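Local coordinates for protein alpha-1,2-mannosyltransferase (Ktr4), putative (Neosartorya fumigata, PDB 7BOP) that is a putative fungal glycosyltransferase of the GT-A superfamily that binds guanosine-5'-diphosphate and manganese, at residues 46-51 with 211-216; 96-101 with 204-209; 283-288 with 334-339. All coordinates share one frame; numbering follows the deposited sequence.

Contact 1. Residues 46-51 with 211-216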
loop_
_atom_site.group_PDB
_atom_site.type_symbol
_atom_site.label_atom_id
_atom_site.label_comp_id
_atom_site.label_asym_id
_atom_site.label_seq_id
_atom_site.Cartn_x
_atom_site.Cartn_y
_atom_site.Cartn_z
ATOM N N GLU A 46 16.894 3.057 14.057
ATOM C CA GLU A 46 17.717 2.712 15.213
ATOM C C GLU A 46 17.521 1.250 15.576
ATOM O O GLU A 46 16.589 0.603 15.104
ATOM C CB GLU A 46 17.377 3.611 16.404
ATOM C CG GLU A 46 17.640 5.085 16.140
ATOM C CD GLU A 46 17.762 5.920 17.409
ATOM O OE1 GLU A 46 17.216 5.513 18.463
ATOM O OE2 GLU A 46 18.407 6.993 17.350
ATOM N N GLY A 47 18.401 0.747 16.435
ATOM C CA GLY A 47 18.337 -0.629 16.916
ATOM C C GLY A 47 19.125 -1.573 16.027
ATOM O O GLY A 47 19.832 -1.152 15.099
ATOM N N HIS A 48 19.008 -2.859 16.318
ATOM C CA HIS A 48 19.751 -3.875 15.589
ATOM C C HIS A 48 19.175 -4.036 14.171
ATOM O O HIS A 48 17.952 -4.081 13.989
ATOM C CB HIS A 48 19.714 -5.208 16.344
ATOM C CG HIS A 48 20.360 -6.326 15.597
ATOM N ND1 HIS A 48 21.727 -6.429 15.456
ATOM C CD2 HIS A 48 19.829 -7.358 14.902
ATOM C CE1 HIS A 48 22.012 -7.497 14.733
ATOM N NE2 HIS A 48 20.879 -8.077 14.384
ATOM N N LEU A 49 20.062 -4.097 13.179
ATOM C CA LEU A 49 19.668 -4.306 11.790
ATOM C C LEU A 49 20.401 -5.530 11.259
ATOM O O LEU A 49 21.579 -5.721 11.542
ATOM C CB LEU A 49 20.004 -3.075 10.946
ATOM C CG LEU A 49 19.305 -1.769 11.358
ATOM C CD1 LEU A 49 19.848 -0.577 10.581
ATOM C CD2 LEU A 49 17.796 -1.887 11.198
ATOM N N TRP A 50 19.697 -6.345 10.489
ATOM C CA TRP A 50 20.271 -7.539 9.879
ATOM C C TRP A 50 20.914 -7.166 8.552
ATOM O O TRP A 50 20.224 -6.688 7.644
ATOM C CB TRP A 50 19.188 -8.600 9.702
ATOM C CG TRP A 50 18.699 -9.099 11.009
ATOM C CD1 TRP A 50 17.647 -8.621 11.738
ATOM C CD2 TRP A 50 19.283 -10.145 11.784
ATOM N NE1 TRP A 50 17.519 -9.332 12.912
ATOM C CE2 TRP A 50 18.519 -10.268 12.967
ATOM C CE3 TRP A 50 20.378 -10.999 11.590
ATOM C CZ2 TRP A 50 18.820 -11.214 13.964
ATOM C CZ3 TRP A 50 20.677 -11.946 12.575
ATOM C CH2 TRP A 50 19.897 -12.047 13.746
ATOM N N ARG A 51 22.235 -7.373 8.459
ATOM C CA ARG A 51 23.046 -7.021 7.285
ATOM C C ARG A 51 23.344 -8.221 6.394
ATOM O O ARG A 51 23.516 -9.334 6.886
ATOM C CB ARG A 51 24.404 -6.459 7.719
ATOM C CG ARG A 51 24.368 -5.347 8.753
ATOM C CD ARG A 51 23.785 -4.103 8.149
ATOM N NE ARG A 51 23.843 -2.962 9.059
ATOM C CZ ARG A 51 23.362 -1.759 8.761
ATOM N NH1 ARG A 51 22.778 -1.548 7.579
ATOM N NH2 ARG A 51 23.457 -0.767 9.645
ATOM N N MET A 211 10.934 -5.261 10.522
ATOM C CA MET A 211 9.515 -5.308 10.916
ATOM C C MET A 211 9.289 -6.339 12.026
ATOM O O MET A 211 8.661 -6.047 13.047
ATOM C CB MET A 211 8.599 -5.682 9.749
ATOM C CG MET A 211 8.626 -4.751 8.544
ATOM S SD MET A 211 7.684 -3.254 8.779
ATOM C CE MET A 211 6.003 -3.860 8.811
ATOM N N GLU A 212 9.798 -7.547 11.804
ATOM C CA GLU A 212 9.574 -8.649 12.733
ATOM C C GLU A 212 10.159 -8.411 14.119
ATOM O O GLU A 212 9.475 -8.644 15.115
ATOM C CB GLU A 212 10.105 -9.958 12.153
ATOM C CG GLU A 212 9.771 -11.159 13.015
ATOM C CD GLU A 212 9.964 -12.472 12.298
ATOM O OE1 GLU A 212 9.127 -13.369 12.507
ATOM O OE2 GLU A 212 10.938 -12.608 11.542
ATOM N N ASP A 213 11.393 -7.928 14.184
ATOM C CA ASP A 213 12.067 -7.695 15.465
ATOM C C ASP A 213 11.396 -6.612 16.282
ATOM O O ASP A 213 11.519 -6.619 17.501
ATOM C CB ASP A 213 13.533 -7.297 15.271
ATOM C CG ASP A 213 14.380 -8.423 14.706
ATOM O OD1 ASP A 213 13.895 -9.566 14.681
ATOM O OD2 ASP A 213 15.514 -8.142 14.268
ATOM N N ARG A 214 10.697 -5.686 15.616
ATOM C CA ARG A 214 9.969 -4.614 16.315
ATOM C C ARG A 214 8.448 -4.835 16.394
ATOM O O ARG A 214 7.712 -3.938 16.817
ATOM C CB ARG A 214 10.296 -3.285 15.631
ATOM C CG ARG A 214 11.725 -2.851 15.852
ATOM C CD ARG A 214 12.209 -1.891 14.778
ATOM N NE ARG A 214 13.642 -1.659 14.905
ATOM C CZ ARG A 214 14.592 -2.523 14.536
ATOM N NH1 ARG A 214 14.280 -3.698 13.985
ATOM N NH2 ARG A 214 15.871 -2.196 14.700
ATOM N N ASN A 215 7.989 -6.022 16.004
ATOM C CA ASN A 215 6.567 -6.376 15.941
ATOM C C ASN A 215 5.727 -5.352 15.164
ATOM O O ASN A 215 4.603 -5.011 15.557
ATOM C CB ASN A 215 6.022 -6.604 17.355
ATOM C CG ASN A 215 6.719 -7.759 18.048
ATOM O OD1 ASN A 215 6.693 -8.882 17.556
ATOM N ND2 ASN A 215 7.346 -7.494 19.169
ATOM N N LEU A 216 6.281 -4.871 14.054
ATOM C CA LEU A 216 5.591 -3.879 13.248
ATOM C C LEU A 216 4.526 -4.525 12.381
ATOM O O LEU A 216 4.647 -5.678 11.942
ATOM C CB LEU A 216 6.575 -3.063 12.407
ATOM C CG LEU A 216 7.653 -2.320 13.202
ATOM C CD1 LEU A 216 8.512 -1.484 12.268
ATOM C CD2 LEU A 216 7.102 -1.449 14.325
HETATM O O HOH W 1 13.877 1.179 15.465
HETATM O O HOH W 2 16.030 -5.732 12.749
#
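Arg214 reaches across from the end of helix 207-213 and lays the edge of its guanidinium group against the backbone of the loop 46-51. Its NH2 is shared by two carbonyls: Arg214 NH2 donates to Glu46 O over 2.9 Å, arriving in the carbonyl plane on a lone pair, and to His48 O, also at 2.9 Å, in an almost straight bond (177°) that comes down from above the carbonyl plane. Gly47 spans the two acceptors, its carbonyl carbon 3.6 Å from Arg214 NH2. The arginine chain is extended from CG to NE, which carries the group the full distance to the loop. Water joins the same pattern: one molecule accepts from Arg214 NE and donates to Glu46 O, while a second accepts from Arg214 NH1 and lies within bonding distance of His48 O and Asp213 OD2.

Asp213, in the last turn of the helix, makes the other direct hydrogen bond. Trp50 NE1 donates to Asp213 OD2 over 2.7 Å, in the indole plane and on the syn lone pair, with ring and carboxylate planes 58° apart. His48 NE2 lies 3.5 Å above the centre of one face of the Trp50 ring, and Arg209 adds a cation-pi contact to the indole.

Beyond Arg214 the helix closes with a Schellman motif whose C-prime residue is Asn215. Because Arg214 NH1 also donates to Phe210 O, all five guanidinium N-H groups have an acceptor, implying that this surface contact is ordered by directional polar bonds more than by apolar burial.

Contact 2. Residues 96-101 with 204-209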
loop_
_atom_site.group_PDB
_atom_site.type_symbol
_atom_site.label_atom_id
_atom_site.label_comp_id
_atom_site.label_asym_id
_atom_site.label_seq_id
_atom_site.Cartn_x
_atom_site.Cartn_y
_atom_site.Cartn_z
ATOM N N SER A 96 19.019 -8.049 -4.380
ATOM C CA SER A 96 20.212 -8.787 -4.830
ATOM C C SER A 96 21.077 -9.207 -3.647
ATOM O O SER A 96 21.824 -10.166 -3.754
ATOM C CB SER A 96 21.036 -7.988 -5.827
ATOM O OG SER A 96 21.543 -6.831 -5.227
ATOM N N LYS A 97 20.957 -8.499 -2.519
ATOM C CA LYS A 97 21.700 -8.824 -1.305
ATOM C C LYS A 97 20.955 -9.792 -0.382
ATOM O O LYS A 97 21.573 -10.605 0.301
ATOM C CB LYS A 97 22.031 -7.541 -0.538
ATOM C CG LYS A 97 22.823 -6.523 -1.344
ATOM C CD LYS A 97 22.837 -5.157 -0.672
ATOM C CE LYS A 97 21.472 -4.464 -0.739
ATOM N NZ LYS A 97 21.615 -2.989 -0.810
ATOM N N PHE A 98 19.631 -9.685 -0.330
ATOM C CA PHE A 98 18.841 -10.460 0.628
ATOM C C PHE A 98 18.136 -11.666 0.013
ATOM O O PHE A 98 17.892 -12.652 0.708
ATOM C CB PHE A 98 17.879 -9.514 1.363
ATOM C CG PHE A 98 18.595 -8.496 2.194
ATOM C CD1 PHE A 98 19.199 -8.869 3.385
ATOM C CD2 PHE A 98 18.721 -7.178 1.766
ATOM C CE1 PHE A 98 19.884 -7.953 4.154
ATOM C CE2 PHE A 98 19.410 -6.256 2.529
ATOM C CZ PHE A 98 19.991 -6.641 3.727
ATOM N N ASN A 99 17.814 -11.585 -1.280
ATOM C CA ASN A 99 17.295 -12.711 -2.056
ATOM C C ASN A 99 16.018 -13.340 -1.504
ATOM O O ASN A 99 15.894 -14.568 -1.419
ATOM C CB ASN A 99 18.392 -13.766 -2.246
ATOM C CG ASN A 99 19.577 -13.213 -2.988
ATOM O OD1 ASN A 99 19.474 -12.888 -4.165
ATOM N ND2 ASN A 99 20.696 -13.073 -2.307
ATOM N N TYR A 100 15.069 -12.486 -1.116
ATOM C CA TYR A 100 13.736 -12.950 -0.774
ATOM C C TYR A 100 12.995 -13.364 -2.058
ATOM O O TYR A 100 13.251 -12.811 -3.136
ATOM C CB TYR A 100 12.968 -11.869 0.013
ATOM C CG TYR A 100 13.282 -11.863 1.479
ATOM C CD1 TYR A 100 12.561 -12.670 2.356
ATOM C CD2 TYR A 100 14.308 -11.072 2.002
ATOM C CE1 TYR A 100 12.840 -12.681 3.708
ATOM C CE2 TYR A 100 14.597 -11.082 3.357
ATOM C CZ TYR A 100 13.854 -11.884 4.206
ATOM O OH TYR A 100 14.115 -11.896 5.542
ATOM N N PRO A 101 12.095 -14.351 -1.959
ATOM C CA PRO A 101 11.384 -14.813 -3.154
ATOM C C PRO A 101 10.344 -13.814 -3.673
ATOM O O PRO A 101 9.823 -12.997 -2.897
ATOM C CB PRO A 101 10.678 -16.071 -2.672
ATOM C CG PRO A 101 10.440 -15.827 -1.225
ATOM C CD PRO A 101 11.595 -15.009 -0.736
ATOM N N ASP A 204 20.341 -1.236 3.054
ATOM C CA ASP A 204 21.379 -2.175 3.481
ATOM C C ASP A 204 21.028 -2.973 4.732
ATOM O O ASP A 204 21.918 -3.463 5.418
ATOM C CB ASP A 204 22.693 -1.402 3.664
ATOM C CG ASP A 204 23.245 -0.896 2.351
ATOM O OD1 ASP A 204 23.215 -1.658 1.374
ATOM O OD2 ASP A 204 23.692 0.259 2.292
ATOM N N TYR A 205 19.734 -3.098 5.023
ATOM C CA TYR A 205 19.252 -3.966 6.088
ATOM C C TYR A 205 18.030 -4.738 5.610
ATOM O O TYR A 205 17.342 -4.329 4.658
ATOM C CB TYR A 205 18.954 -3.168 7.366
ATOM C CG TYR A 205 17.859 -2.124 7.208
ATOM C CD1 TYR A 205 18.143 -0.851 6.693
ATOM C CD2 TYR A 205 16.538 -2.416 7.550
ATOM C CE1 TYR A 205 17.133 0.109 6.532
ATOM C CE2 TYR A 205 15.524 -1.467 7.391
ATOM C CZ TYR A 205 15.829 -0.202 6.875
ATOM O OH TYR A 205 14.814 0.732 6.720
ATOM N N ASP A 206 17.767 -5.856 6.275
ATOM C CA ASP A 206 16.642 -6.709 5.957
ATOM C C ASP A 206 15.354 -6.054 6.500
ATOM O O ASP A 206 15.092 -6.090 7.702
ATOM C CB ASP A 206 16.868 -8.095 6.565
ATOM C CG ASP A 206 15.779 -9.084 6.219
ATOM O OD1 ASP A 206 14.652 -8.654 5.870
ATOM O OD2 ASP A 206 16.044 -10.315 6.319
ATOM N N VAL A 207 14.559 -5.474 5.603
ATOM C CA VAL A 207 13.369 -4.713 6.018
ATOM C C VAL A 207 12.331 -5.614 6.663
ATOM O O VAL A 207 11.598 -5.178 7.544
ATOM C CB VAL A 207 12.719 -3.906 4.866
ATOM C CG1 VAL A 207 13.723 -2.934 4.254
ATOM C CG2 VAL A 207 12.112 -4.812 3.806
ATOM N N PHE A 208 12.276 -6.874 6.239
ATOM C CA PHE A 208 11.315 -7.810 6.809
ATOM C C PHE A 208 11.635 -8.134 8.261
ATOM O O PHE A 208 10.744 -8.114 9.114
ATOM C CB PHE A 208 11.233 -9.099 5.985
ATOM C CG PHE A 208 10.581 -8.933 4.646
ATOM C CD1 PHE A 208 9.286 -8.414 4.537
ATOM C CD2 PHE A 208 11.227 -9.351 3.485
ATOM C CE1 PHE A 208 8.665 -8.299 3.299
ATOM C CE2 PHE A 208 10.604 -9.236 2.242
ATOM C CZ PHE A 208 9.319 -8.716 2.151
ATOM N N ARG A 209 12.902 -8.399 8.555
ATOM C CA ARG A 209 13.310 -8.670 9.931
ATOM C C ARG A 209 13.364 -7.403 10.777
ATOM O O ARG A 209 13.189 -7.470 11.987
ATOM C CB ARG A 209 14.627 -9.431 9.962
ATOM C CG ARG A 209 14.481 -10.794 9.302
ATOM C CD ARG A 209 15.689 -11.677 9.541
ATOM N NE ARG A 209 15.793 -12.105 10.939
ATOM C CZ ARG A 209 16.755 -12.902 11.427
ATOM N NH1 ARG A 209 17.724 -13.369 10.639
ATOM N NH2 ARG A 209 16.747 -13.223 12.719
#
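Lys97, in the last turn of helix 80-98, bends at its two outer torsions to bring NZ to Asp204, and the salt bridge Lys97 NZ to Asp204 OD1 measures 3.0 Å. The ammonium meets the oxygen on its anti side, tilted out of the carboxylate plane. It is also bonded to the carbonyls of Val203 and Thr93, while the other oxygen of Asp204 pairs with Lys354, so the bridge is one link in a wider polar network.

Phe98 follows with its ring pressed on the backbone that leads into helix 207-213. Its CZ comes within 3.3 Å of Tyr205 C, Asp206 CA lies over one face near the rim, and Asp204 C meets the ring edge. The phenyl ring thus covers the backbone just before the helix, where Tyr205 O is bonded by Trp94 NE1.

Asn99, with positive phi, turns the chain out of the helix, and Tyr100 points back toward the second segment. Tyr100 OH donates to Asp206 OD2 over a short 2.6 Å, on the syn lone pair; the same oxygen accepts from Tyr57 OH. Asp206 is the N-cap residue: with CG anti to its backbone N (chi1 -177°), its OD1 accepts from Arg209 N at 3.2 Å and, more weakly, from Phe208 N. One carboxylate therefore starts the helix and anchors the tyrosine. Over one face of the tyrosine ring, Phe208 CD2 lies near the centre, in a T-shaped (edge-to-face) pair with centroids 4.8 Å apart and planes at 65°.

Phe208 and Tyr100 both touch Ala69 of strand 69-74, and Phe208 also packs on Tyr189 and Trp191 of strand 189-192. The contact thus joins the C-terminal end of helix 80-98 to the start of helix 207-213, beside these two parallel strands.

Contact 3. Residues 283-288 with 334-339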
loop_
_atom_site.group_PDB
_atom_site.type_symbol
_atom_site.label_atom_id
_atom_site.label_comp_id
_atom_site.label_asym_id
_atom_site.label_seq_id
_atom_site.Cartn_x
_atom_site.Cartn_y
_atom_site.Cartn_z
ATOM N N PHE A 283 2.724 0.658 -2.807
ATOM C CA PHE A 283 3.816 0.204 -1.936
ATOM C C PHE A 283 3.226 -0.194 -0.593
ATOM O O PHE A 283 2.499 0.606 0.017
ATOM C CB PHE A 283 4.830 1.339 -1.692
ATOM C CG PHE A 283 5.874 1.016 -0.643
ATOM C CD1 PHE A 283 5.597 1.165 0.717
ATOM C CD2 PHE A 283 7.130 0.548 -1.014
ATOM C CE1 PHE A 283 6.540 0.854 1.681
ATOM C CE2 PHE A 283 8.083 0.238 -0.051
ATOM C CZ PHE A 283 7.787 0.389 1.298
ATOM N N GLU A 284 3.566 -1.391 -0.113
ATOM C CA GLU A 284 3.232 -1.827 1.246
ATOM C C GLU A 284 4.252 -2.843 1.700
ATOM O O GLU A 284 4.636 -3.717 0.915
ATOM C CB GLU A 284 1.864 -2.515 1.324
ATOM C CG GLU A 284 0.676 -1.635 1.021
ATOM C CD GLU A 284 -0.660 -2.267 1.378
ATOM O OE1 GLU A 284 -1.572 -1.499 1.764
ATOM O OE2 GLU A 284 -0.810 -3.516 1.295
ATOM N N ILE A 285 4.680 -2.725 2.953
ATOM C CA ILE A 285 5.358 -3.814 3.650
ATOM C C ILE A 285 4.494 -4.100 4.866
ATOM O O ILE A 285 4.309 -3.221 5.706
ATOM C CB ILE A 285 6.797 -3.457 4.038
ATOM C CG1 ILE A 285 7.631 -3.190 2.773
ATOM C CG2 ILE A 285 7.410 -4.592 4.860
ATOM C CD1 ILE A 285 9.017 -2.622 3.020
ATOM N N GLY A 286 3.938 -5.308 4.959
ATOM C CA GLY A 286 2.929 -5.572 5.973
ATOM C C GLY A 286 2.968 -6.938 6.619
ATOM O O GLY A 286 3.553 -7.876 6.081
ATOM N N ASP A 287 2.309 -7.014 7.768
ATOM C CA ASP A 287 2.105 -8.244 8.530
ATOM C C ASP A 287 0.780 -8.862 8.085
ATOM O O ASP A 287 -0.302 -8.362 8.426
ATOM C CB ASP A 287 2.090 -7.877 10.026
ATOM C CG ASP A 287 1.942 -9.082 10.951
ATOM O OD1 ASP A 287 1.632 -10.198 10.491
ATOM O OD2 ASP A 287 2.134 -8.881 12.165
ATOM N N LEU A 288 0.868 -9.939 7.307
ATOM C CA LEU A 288 -0.303 -10.686 6.850
ATOM C C LEU A 288 -1.221 -11.103 7.992
ATOM O O LEU A 288 -2.433 -11.130 7.804
ATOM C CB LEU A 288 0.102 -11.947 6.069
ATOM C CG LEU A 288 0.842 -11.721 4.751
ATOM C CD1 LEU A 288 1.572 -12.989 4.294
ATOM C CD2 LEU A 288 -0.113 -11.223 3.682
ATOM N N HIS A 334 4.862 2.202 10.388
ATOM C CA HIS A 334 6.161 2.834 10.184
ATOM C C HIS A 334 6.245 3.533 8.828
ATOM O O HIS A 334 5.843 2.979 7.805
ATOM C CB HIS A 334 7.271 1.776 10.307
ATOM C CG HIS A 334 8.641 2.277 9.960
ATOM N ND1 HIS A 334 9.301 3.229 10.703
ATOM C CD2 HIS A 334 9.489 1.930 8.962
ATOM C CE1 HIS A 334 10.489 3.458 10.174
ATOM N NE2 HIS A 334 10.623 2.682 9.114
ATOM N N TRP A 335 6.741 4.764 8.838
ATOM C CA TRP A 335 7.075 5.469 7.590
ATOM C C TRP A 335 8.481 5.064 7.154
ATOM O O TRP A 335 9.465 5.422 7.803
ATOM C CB TRP A 335 7.020 6.977 7.804
ATOM C CG TRP A 335 7.360 7.793 6.594
ATOM C CD1 TRP A 335 7.066 7.505 5.302
ATOM C CD2 TRP A 335 8.021 9.057 6.581
ATOM N NE1 TRP A 335 7.523 8.498 4.474
ATOM C CE2 TRP A 335 8.106 9.470 5.234
ATOM C CE3 TRP A 335 8.552 9.886 7.579
ATOM C CZ2 TRP A 335 8.713 10.664 4.857
ATOM C CZ3 TRP A 335 9.159 11.073 7.202
ATOM C CH2 TRP A 335 9.236 11.451 5.854
ATOM N N PHE A 336 8.569 4.337 6.046
ATOM C CA PHE A 336 9.855 3.941 5.462
ATOM C C PHE A 336 10.417 5.115 4.672
ATOM O O PHE A 336 10.528 5.067 3.453
ATOM C CB PHE A 336 9.703 2.698 4.563
ATOM C CG PHE A 336 9.802 1.405 5.300
ATOM C CD1 PHE A 336 11.035 0.951 5.754
ATOM C CD2 PHE A 336 8.676 0.648 5.558
ATOM C CE1 PHE A 336 11.136 -0.262 6.435
ATOM C CE2 PHE A 336 8.775 -0.555 6.248
ATOM C CZ PHE A 336 10.001 -1.003 6.684
ATOM N N ARG A 337 10.807 6.158 5.392
ATOM C CA ARG A 337 11.327 7.377 4.785
ATOM C C ARG A 337 12.596 7.130 3.975
ATOM O O ARG A 337 12.837 7.825 2.996
ATOM C CB ARG A 337 11.590 8.449 5.842
ATOM C CG ARG A 337 12.689 8.135 6.855
ATOM C CD ARG A 337 12.316 8.659 8.234
ATOM N NE ARG A 337 12.618 10.052 8.377
ATOM C CZ ARG A 337 12.099 10.890 9.280
ATOM N NH1 ARG A 337 11.174 10.542 10.183
ATOM N NH2 ARG A 337 12.526 12.132 9.248
ATOM N N ASP A 338 13.367 6.118 4.371
ATOM C CA ASP A 338 14.625 5.763 3.708
ATOM C C ASP A 338 14.498 4.925 2.439
ATOM O O ASP A 338 15.511 4.687 1.769
ATOM C CB ASP A 338 15.578 5.065 4.696
ATOM C CG ASP A 338 14.969 3.823 5.356
ATOM O OD1 ASP A 338 13.750 3.817 5.647
ATOM O OD2 ASP A 338 15.717 2.862 5.618
ATOM N N ILE A 339 13.288 4.473 2.094
ATOM C CA ILE A 339 13.054 3.780 0.822
ATOM C C ILE A 339 12.589 4.808 -0.204
ATOM O O ILE A 339 11.431 5.229 -0.198
ATOM C CB ILE A 339 12.046 2.626 0.947
ATOM C CG1 ILE A 339 12.554 1.607 1.972
ATOM C CG2 ILE A 339 11.831 1.965 -0.412
ATOM C CD1 ILE A 339 11.598 0.459 2.245
#
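A buried apolar layer lies between strand 284-287 of the central mixed sheet and the turns that follow strand 333-335, where Phe283 and Ile285 meet Phe336 and Ile339. Phe336 is the centre of an inverse gamma turn and also the first residue of a type I beta turn ending at Ile339, closed by Ile339 N to Phe336 O at 3.1 Å. This double turn presents both apolar side chains to the strand.

Ile285 works through its CD1 methyl, while the contact is shared about evenly among the four side chains. The methyl sits over one face of the Phe336 ring in a CH-pi contact, 4.2 Å from the centroid and 24° off the normal, with Ile285 CD1 to Phe336 CE2 at 3.8 Å. The opposite face takes His334 CD2, 3.5 Å above its centre, so the phenyl ring is held between a methyl and an imidazole. Ile285 and Ile339 meet tip to tip, CD1 to CD1 at 4.1 Å. Two residues before Ile285, Phe283 turns its ring the same way, with CG anti to the backbone N (chi1 171°); Phe283 CZ touches Ile339 CD1 at 3.9 Å, the methyl lying at the ring edge. Phe283 and Ile339 cross at about a right angle, as do Ile285 and Phe336. Between the two segments only hydrocarbon groups meet.

Strand 218-224 pairs with both neighbours here, antiparallel to 284-287 and parallel to 333-335. Helix 207-213 covers the same layer, with Val207 and Met211 on Ile285 and Met211 on Phe336, while Trp191 of strand 189-192 packs on Ile285 from within the sheet.

The three contacts gather round helix 207-213, their centres 12 to 13 Å apart. Contact 2, at its start, is nested inside the chain loop closed by contact 1 at its end, and the two are joined by Trp50 O to Asp206 N at 2.9 Å, probably a hydrogen bond. Contact 3 lies against the helix face that turns to the sheet: Val207 CG2 is 3.9 Å from Ile285 CD1, and Tyr205 OH probably bonds to Asp338 OD2 at 2.6 Å. Contact 3 is also the most central, with the Phe283 side chain about 10 Å from both guanosine-5'-diphosphate and manganese. Contact 2 lies out toward a sodium ion, about 8 Å from the Lys97 side chain.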